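PDB 4FDX: 4-oxalocrotonase tautomerase isozyme, which belongs to the tautomerase enzymes of the MIF clan, small beta-alpha-beta proteins, and assembles here from six chains. Local coordinates for residues 1-13 against 37-50. Residues are numbered along the deposited sequence; the frame is centred on the assembly and turned at random.
Sequences PIIQMNLLEGRTV and QVRILINELGVEHF
Asn6 and Asn43 are paired neighbours on one face of the parallel strand pair of the beta-alpha-beta unit on which the tautomerase fold is built, strands 2-8 and 39-45 being joined through helix 13-31. Their amide planes stand 80° apart, and Asn43 ND2 donates to Asn6 OD1 at 3.2 Å, in the carbonyl plane and on a lone pair. Asn43 reaches this acceptor because its CG lies anti to the backbone N (chi1 177°). The other end of the Asn6 amide, ND2, bonds Ile2 O and Gln4 OE1 of a second subunit, whose strand pairs antiparallel with residues 2-6 and carries the sheet across the interface.

On the same face as the asparagines, Gln4 and Leu41 run side by side, CG of the glutamine against Leu41 CB, while Leu41 CD1 meets Ile2 CG2 at 4.1 Å. The opposite face turns Ile3, Met5, Ile40 and Ile42 to the helix side, where Ile3 packs on Val27 and Ile40 on Ile23. Here Met5 lies alongside Ile42; its chain bends at chi3 (66°) and the terminal CE rests 4.0 Å from Ile42 CG1.

Backbone bonds alternate along the ladder from Arg39 N to Pro1 O through to Glu9 N on Leu45 O. At the last bridge of the ladder, that of Leu8 with Leu45, Leu8 CD2 approaches Phe50 CB at 3.9 Å, the two side chains crossing at about a right angle. Glu44 OE2 forms a salt bridge with Lys16 and accepts a hydrogen bond from a water at 2.6 Å; the same water donates to Leu8 O and accepts a hydrogen bond from Arg11 N at 3.0 Å.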
ATOM      1  N   PRO B   1       3.412 -14.525  -4.179  1.00 19.49           N
ATOM      2  CA  PRO B   1       2.811 -13.600  -3.219  1.00 17.67           C
ATOM      3  C   PRO B   1       3.733 -12.434  -2.958  1.00 17.88           C
ATOM      4  O   PRO B   1       4.935 -12.613  -2.862  1.00 18.33           O
ATOM      5  CB  PRO B   1       2.537 -14.512  -1.984  1.00 19.37           C
ATOM      6  CG  PRO B   1       2.247 -15.851  -2.643  1.00 18.81           C
ATOM      7  CD  PRO B   1       3.210 -15.935  -3.775  1.00 21.82           C
ATOM      8  N   ILE B   2       3.156 -11.263  -2.833  1.00 16.15           N
ATOM      9  CA  ILE B   2       3.967 -10.054  -2.429  1.00 16.68           C
ATOM     10  C   ILE B   2       3.469  -9.540  -1.095  1.00 18.39           C
ATOM     11  O   ILE B   2       2.240  -9.232  -0.975  1.00 21.18           O
ATOM     12  CB  ILE B   2       3.786  -8.974  -3.459  1.00 19.44           C
ATOM     13  CG1 ILE B   2       4.473  -9.494  -4.743  1.00 19.57           C
ATOM     14  CG2 ILE B   2       4.424  -7.656  -2.983  1.00 23.19           C
ATOM     15  CD1 ILE B   2       4.129  -8.780  -6.039  1.00 23.36           C
ATOM     16  N   ILE B   3       4.363  -9.454  -0.102  1.00 16.58           N
ATOM     17  CA  ILE B   3       3.959  -9.169   1.301  1.00 15.28           C
ATOM     18  C   ILE B   3       4.558  -7.811   1.650  1.00 15.83           C
ATOM     19  O   ILE B   3       5.746  -7.624   1.453  1.00 14.74           O
ATOM     20  CB  ILE B   3       4.448 -10.270   2.204  1.00 18.95           C
ATOM     21  CG1 ILE B   3       3.699 -11.564   1.753  1.00 24.92           C
ATOM     22  CG2 ILE B   3       4.267  -9.828   3.679  1.00 18.51           C
ATOM     23  CD1 ILE B   3       4.359 -12.750   2.308  1.00 28.92           C
ATOM     24  N   GLN B   4       3.746  -6.847   2.101  1.00 15.16           N
ATOM     25  CA  GLN B   4       4.295  -5.625   2.712  1.00 16.55           C
ATOM     26  C   GLN B   4       4.141  -5.693   4.232  1.00 15.82           C
ATOM     27  O   GLN B   4       3.090  -5.972   4.713  1.00 18.38           O
ATOM     28  CB  GLN B   4       3.635  -4.351   2.192  1.00 21.97           C
ATOM     29  CG  GLN B   4       3.882  -4.184   0.693  1.00 28.85           C
ATOM     30  CD  GLN B   4       2.739  -3.506  -0.069  1.00 37.78           C
ATOM     31  OE1 GLN B   4       1.667  -4.121  -0.338  1.00 40.34           O
ATOM     32  NE2 GLN B   4       2.982  -2.247  -0.459  1.00 38.40           N
ATOM     33  N   MET B   5       5.240  -5.539   4.948  1.00 13.62           N
ATOM     34  CA  MET B   5       5.196  -5.591   6.405  1.00 13.30           C
ATOM     35  C   MET B   5       5.522  -4.196   6.905  1.00 13.96           C
ATOM     36  O   MET B   5       6.595  -3.687   6.689  1.00 16.28           O
ATOM     37  CB  MET B   5       6.164  -6.657   6.890  1.00 14.60           C
ATOM     38  CG  MET B   5       6.224  -6.486   8.422  1.00 17.61           C
ATOM     39  SD  MET B   5       6.913  -7.963   9.216  1.00 24.27           S
ATOM     40  CE  MET B   5       8.535  -7.937   8.620  1.00 21.07           C
ATOM     41  N   ASN B   6       4.572  -3.615   7.648  1.00 13.71           N
ATOM     42  CA  ASN B   6       4.752  -2.272   8.260  1.00 13.92           C
ATOM     43  C   ASN B   6       5.043  -2.517   9.746  1.00 15.60           C
ATOM     44  O   ASN B   6       4.253  -3.224  10.428  1.00 17.35           O
ATOM     45  CB  ASN B   6       3.441  -1.487   8.084  1.00 16.80           C
ATOM     46  CG  ASN B   6       2.993  -1.391   6.616  1.00 20.33           C
ATOM     47  OD1 ASN B   6       3.448  -0.555   5.869  1.00 23.05           O
ATOM     48  ND2 ASN B   6       2.110  -2.303   6.188  1.00 20.84           N
ATOM     49  N   LEU B   7       6.181  -1.978  10.188  1.00 14.82           N
ATOM     50  CA  LEU B   7       6.750  -2.199  11.531  1.00 17.95           C
ATOM     51  C   LEU B   7       7.071  -0.867  12.059  1.00 17.89           C
ATOM     52  O   LEU B   7       7.570  -0.036  11.307  1.00 18.00           O
ATOM     53  CB  LEU B   7       8.208  -2.855  11.507  1.00 24.62           C
ATOM     54  CG  LEU B   7       8.446  -4.188  10.880  1.00 36.14           C
ATOM     55  CD1 LEU B   7       9.843  -4.661  11.170  1.00 34.55           C
ATOM     56  CD2 LEU B   7       7.497  -5.107  11.619  1.00 40.63           C
ATOM     57  N   LEU B   8       6.961  -0.686  13.389  1.00 19.68           N
ATOM     58  CA  LEU B   8       7.648   0.470  14.011  1.00 18.86           C
ATOM     59  C   LEU B   8       9.182   0.392  13.889  1.00 17.44           C
ATOM     60  O   LEU B   8       9.746  -0.728  13.911  1.00 21.44           O
ATOM     61  CB  LEU B   8       7.330   0.587  15.512  1.00 23.24           C
ATOM     62  CG  LEU B   8       5.933   0.908  15.862  1.00 22.64           C
ATOM     63  CD1 LEU B   8       5.787   0.861  17.396  1.00 25.89           C
ATOM     64  CD2 LEU B   8       5.702   2.337  15.409  1.00 23.97           C
ATOM     65  N   GLU B   9       9.838   1.534  13.743  1.00 19.20           N
ATOM     66  CA  GLU B   9      11.341   1.741  13.701  1.00 21.89           C
ATOM     67  C   GLU B   9      12.007   1.120  14.879  1.00 24.69           C
ATOM     68  O   GLU B   9      11.399   0.954  15.936  1.00 25.50           O
ATOM     69  CB  GLU B   9      11.754   3.217  13.709  1.00 25.44           C
ATOM     70  CG  GLU B   9      11.538   3.947  12.397  1.00 33.79           C
ATOM     71  CD  GLU B   9      11.986   5.379  12.399  1.00 39.51           C
ATOM     72  OE1 GLU B   9      12.271   5.919  13.479  1.00 32.49           O
ATOM     73  OE2 GLU B   9      12.055   5.969  11.286  1.00 42.68           O
ATOM     74  N   GLY B  10      13.291   0.797  14.678  1.00 30.20           N
ATOM     75  CA  GLY B  10      14.116   0.447  15.838  1.00 31.05           C
ATOM     76  C   GLY B  10      14.563  -0.977  15.968  1.00 31.86           C
ATOM     77  O   GLY B  10      15.465  -1.225  16.761  1.00 30.37           O
ATOM     78  N   ARG B  11      13.975  -1.909  15.200  1.00 27.94           N
ATOM     79  CA  ARG B  11      14.388  -3.362  15.231  1.00 26.13           C
ATOM     80  C   ARG B  11      15.741  -3.639  14.639  1.00 25.48           C
ATOM     81  O   ARG B  11      16.182  -2.953  13.709  1.00 26.26           O
ATOM     82  CB  ARG B  11      13.379  -4.200  14.496  1.00 30.43           C
ATOM     83  CG  ARG B  11      12.075  -3.893  15.132  1.00 33.48           C
ATOM     84  CD  ARG B  11      11.323  -5.129  15.110  1.00 32.20           C
ATOM     85  NE  ARG B  11      10.068  -4.995  15.833  1.00 31.82           N
ATOM     86  CZ  ARG B  11       9.781  -5.682  16.930  1.00 34.44           C
ATOM     87  NH1 ARG B  11      10.694  -6.500  17.498  1.00 36.86           N
ATOM     88  NH2 ARG B  11       8.585  -5.527  17.486  1.00 32.61           N
ATOM     89  N   THR B  12      16.388  -4.664  15.185  1.00 23.15           N
ATOM     90  CA  THR B  12      17.763  -4.950  14.749  1.00 25.74           C
ATOM     91  C   THR B  12      17.659  -5.728  13.404  1.00 22.68           C
ATOM     92  O   THR B  12      16.605  -6.366  13.106  1.00 22.89           O
ATOM     93  CB  THR B  12      18.711  -5.476  15.914  1.00 34.09           C
ATOM     94  OG1 THR B  12      17.956  -6.360  16.733  1.00 47.65           O
ATOM     95  CG2 THR B  12      19.415  -4.243  17.007  1.00 25.28           C
ATOM     96  N   VAL B  13      18.647  -5.554  12.567  1.00 21.49           N
ATOM     97  CA  VAL B  13      18.750  -6.204  11.284  1.00 22.43           C
ATOM     98  C   VAL B  13      18.510  -7.694  11.445  1.00 21.59           C
ATOM     99  O   VAL B  13      17.849  -8.292  10.587  1.00 20.64           O
ATOM    100  CB  VAL B  13      20.152  -5.918  10.630  1.00 24.11           C
ATOM    101  CG1 VAL B  13      20.469  -6.961   9.586  1.00 25.03           C
ATOM    102  CG2 VAL B  13      20.086  -4.579   9.927  1.00 29.02           C
ATOM    103  N   GLN B  37       8.888 -17.109  -5.584  1.00 17.14           N
ATOM    104  CA  GLN B  37       7.637 -16.390  -5.904  1.00 16.80           C
ATOM    105  C   GLN B  37       7.224 -15.496  -4.723  1.00 15.90           C
ATOM    106  O   GLN B  37       6.124 -14.919  -4.746  1.00 18.94           O
ATOM    107  CB  GLN B  37       6.497 -17.345  -6.218  1.00 23.33           C
ATOM    108  CG  GLN B  37       6.737 -18.199  -7.502  1.00 23.04           C
ATOM    109  CD  GLN B  37       5.624 -19.276  -7.613  1.00 26.67           C
ATOM    110  OE1 GLN B  37       5.737 -20.378  -7.085  1.00 26.49           O
ATOM    111  NE2 GLN B  37       4.544 -18.910  -8.241  1.00 33.16           N
ATOM    112  N   VAL B  38       8.065 -15.473  -3.655  1.00 14.39           N
ATOM    113  CA  VAL B  38       7.669 -14.748  -2.414  1.00 12.95           C
ATOM    114  C   VAL B  38       8.556 -13.537  -2.191  1.00 13.23           C
ATOM    115  O   VAL B  38       9.772 -13.684  -1.997  1.00 14.14           O
ATOM    116  CB  VAL B  38       7.699 -15.637  -1.163  1.00 12.14           C
ATOM    117  CG1 VAL B  38       7.141 -14.880   0.043  1.00 14.85           C
ATOM    118  CG2 VAL B  38       6.813 -16.849  -1.432  1.00 15.54           C
ATOM    119  N   ARG B  39       7.945 -12.350  -2.303  1.00 13.81           N
ATOM    120  CA  ARG B  39       8.713 -11.110  -2.048  1.00 12.49           C
ATOM    121  C   ARG B  39       8.145 -10.367  -0.829  1.00 14.12           C
ATOM    122  O   ARG B  39       6.940 -10.397  -0.592  1.00 14.53           O
ATOM    123  CB  ARG B  39       8.620 -10.192  -3.265  1.00 14.96           C
ATOM    124  CG  ARG B  39       9.485 -10.746  -4.405  1.00 15.12           C
ATOM    125  CD  ARG B  39       9.107 -10.048  -5.727  1.00 15.56           C
ATOM    126  NE  ARG B  39      10.149 -10.448  -6.687  1.00 17.75           N
ATOM    127  CZ  ARG B  39      10.274 -11.689  -7.139  1.00 17.08           C
ATOM    128  NH1 ARG B  39       9.391 -12.638  -6.900  1.00 17.61           N
ATOM    129  NH2 ARG B  39      11.294 -11.967  -7.972  1.00 22.23           N
ATOM    130  N   ILE B  40       9.031  -9.889   0.051  1.00 13.72           N
ATOM    131  CA  ILE B  40       8.576  -9.116   1.183  1.00 11.44           C
ATOM    132  C   ILE B  40       9.217  -7.736   1.095  1.00 11.96           C
ATOM    133  O   ILE B  40      10.480  -7.585   0.819  1.00 13.19           O
ATOM    134  CB  ILE B  40       9.062  -9.809   2.509  1.00 11.96           C
ATOM    135  CG1 ILE B  40       8.490 -11.251   2.528  1.00 14.65           C
ATOM    136  CG2 ILE B  40       8.513  -8.965   3.678  1.00 13.29           C
ATOM    137  CD1 ILE B  40       8.841 -12.074   3.721  1.00 14.97           C
ATOM    138  N   LEU B  41       8.394  -6.723   1.384  1.00 11.69           N
ATOM    139  CA  LEU B  41       8.859  -5.321   1.403  1.00 13.53           C
ATOM    140  C   LEU B  41       8.619  -4.890   2.856  1.00 14.04           C
ATOM    141  O   LEU B  41       7.497  -5.073   3.341  1.00 16.18           O
ATOM    142  CB  LEU B  41       7.967  -4.423   0.484  1.00 13.72           C
ATOM    143  CG  LEU B  41       8.163  -4.692  -0.990  1.00 16.81           C
ATOM    144  CD1 LEU B  41       7.930  -6.119  -1.511  1.00 18.93           C
ATOM    145  CD2 LEU B  41       7.274  -3.704  -1.689  1.00 19.63           C
ATOM    146  N   ILE B  42       9.613  -4.306   3.495  1.00 12.85           N
ATOM    147  CA  ILE B  42       9.465  -3.836   4.893  1.00 12.68           C
ATOM    148  C   ILE B  42       9.416  -2.351   4.878  1.00 14.54           C
ATOM    149  O   ILE B  42      10.288  -1.628   4.285  1.00 16.15           O
ATOM    150  CB  ILE B  42      10.653  -4.284   5.743  1.00 13.79           C
ATOM    151  CG1 ILE B  42      10.619  -5.792   5.941  1.00 16.24           C
ATOM    152  CG2 ILE B  42      10.573  -3.613   7.088  1.00 15.26           C
ATOM    153  CD1 ILE B  42      11.930  -6.301   6.617  1.00 21.94           C
ATOM    154  N   ASN B  43       8.387  -1.816   5.518  1.00 13.84           N
ATOM    155  CA  ASN B  43       8.216  -0.359   5.663  1.00 14.83           C
ATOM    156  C   ASN B  43       8.310  -0.082   7.121  1.00 14.93           C
ATOM    157  O   ASN B  43       7.507  -0.542   7.877  1.00 16.82           O
ATOM    158  CB  ASN B  43       6.878   0.079   5.079  1.00 18.81           C
ATOM    159  CG  ASN B  43       6.654   1.571   5.284  1.00 25.36           C
ATOM    160  OD1 ASN B  43       7.516   2.431   4.924  1.00 29.17           O
ATOM    161  ND2 ASN B  43       5.516   1.902   5.952  1.00 32.47           N
ATOM    162  N   GLU B  44       9.317   0.714   7.515  1.00 16.69           N
ATOM    163  CA  GLU B  44       9.443   1.127   8.934  1.00 18.10           C
ATOM    164  C   GLU B  44       8.774   2.399   9.206  1.00 17.54           C
ATOM    165  O   GLU B  44       8.849   3.354   8.410  1.00 21.75           O
ATOM    166  CB  GLU B  44      10.913   1.335   9.318  1.00 21.88           C
ATOM    167  CG  GLU B  44      11.737   0.098   9.318  1.00 21.87           C
ATOM    168  CD  GLU B  44      13.092   0.401   9.961  1.00 24.56           C
ATOM    169  OE1 GLU B  44      13.773   1.322   9.372  1.00 27.53           O
ATOM    170  OE2 GLU B  44      13.335  -0.274  10.988  1.00 26.88           O
ATOM    171  N   LEU B  45       8.032   2.424  10.285  1.00 16.80           N
ATOM    172  CA  LEU B  45       7.296   3.591  10.674  1.00 18.58           C
ATOM    173  C   LEU B  45       7.937   4.280  11.867  1.00 19.08           C
ATOM    174  O   LEU B  45       8.183   3.699  12.886  1.00 18.81           O
ATOM    175  CB  LEU B  45       5.906   3.186  11.149  1.00 20.59           C
ATOM    176  CG  LEU B  45       5.007   2.526  10.090  1.00 22.87           C
ATOM    177  CD1 LEU B  45       3.885   1.754  10.787  1.00 26.83           C
ATOM    178  CD2 LEU B  45       4.528   3.518   9.093  1.00 27.98           C
ATOM    179  N   GLY B  46       8.130   5.559  11.699  1.00 18.61           N
ATOM    180  CA  GLY B  46       8.568   6.365  12.848  1.00 21.24           C
ATOM    181  C   GLY B  46       7.459   6.447  13.853  1.00 22.87           C
ATOM    182  O   GLY B  46       6.274   6.333  13.492  1.00 18.46           O
ATOM    183  N   VAL B  47       7.830   6.617  15.115  1.00 21.46           N
ATOM    184  CA  VAL B  47       6.865   6.608  16.214  1.00 24.33           C
ATOM    185  C   VAL B  47       5.890   7.774  16.081  1.00 20.25           C
ATOM    186  O   VAL B  47       4.760   7.657  16.613  1.00 22.54           O
ATOM    187  CB  VAL B  47       7.465   6.584  17.657  1.00 29.27           C
ATOM    188  CG1 VAL B  47       7.880   5.160  18.070  1.00 30.18           C
ATOM    189  CG2 VAL B  47       8.545   7.622  17.809  1.00 27.86           C
ATOM    190  N   GLU B  48       6.245   8.870  15.386  1.00 21.39           N
ATOM    191  CA  GLU B  48       5.309   9.887  15.111  1.00 22.06           C
ATOM    192  C   GLU B  48       4.300   9.599  13.931  1.00 15.38           C
ATOM    193  O   GLU B  48       3.392  10.358  13.629  1.00 18.13           O
ATOM    194  CB  GLU B  48       6.151  11.158  14.894  1.00 32.18           C
ATOM    195  CG  GLU B  48       7.103  11.177  13.656  1.00 31.60           C
ATOM    196  CD  GLU B  48       8.333  10.228  13.508  1.00 26.68           C
ATOM    197  OE1 GLU B  48       8.656   9.349  14.312  1.00 34.40           O
ATOM    198  OE2 GLU B  48       9.074  10.436  12.497  1.00 45.78           O
ATOM    199  N   HIS B  49       4.485   8.450  13.309  1.00 16.16           N
ATOM    200  CA  HIS B  49       3.814   8.051  12.073  1.00 13.69           C
ATOM    201  C   HIS B  49       2.974   6.817  12.204  1.00 14.56           C
ATOM    202  O   HIS B  49       2.537   6.242  11.196  1.00 14.53           O
ATOM    203  CB  HIS B  49       4.851   7.877  10.969  1.00 13.77           C
ATOM    204  CG  HIS B  49       5.426   9.165  10.479  1.00 14.63           C
ATOM    205  ND1 HIS B  49       6.589   9.176   9.738  1.00 18.63           N
ATOM    206  CD2 HIS B  49       5.033  10.488  10.683  1.00 17.84           C
ATOM    207  CE1 HIS B  49       6.868  10.501   9.428  1.00 20.54           C
ATOM    208  NE2 HIS B  49       5.945  11.288  10.064  1.00 22.25           N
ATOM    209  N   PHE B  50       2.671   6.417  13.442  1.00 13.90           N
ATOM    210  CA  PHE B  50       1.765   5.322  13.656  1.00 14.50           C
ATOM    211  C   PHE B  50       0.875   5.649  14.822  1.00 15.15           C
ATOM    212  O   PHE B  50       1.382   6.115  15.854  1.00 16.17           O
ATOM    213  CB  PHE B  50       2.533   3.999  13.934  1.00 14.72           C
ATOM    214  CG  PHE B  50       1.585   2.876  14.241  1.00 16.66           C
ATOM    215  CD1 PHE B  50       0.683   2.364  13.262  1.00 19.17           C
ATOM    216  CD2 PHE B  50       1.508   2.398  15.515  1.00 19.90           C
ATOM    217  CE1 PHE B  50      -0.193   1.296  13.623  1.00 18.90           C
ATOM    218  CE2 PHE B  50       0.689   1.354  15.878  1.00 18.12           C
ATOM    219  CZ  PHE B  50      -0.228   0.852  14.948  1.00 19.20           C
TER
HETATM  220  O   HOH W   1      12.240  -1.762  12.768  1.00 23.88           O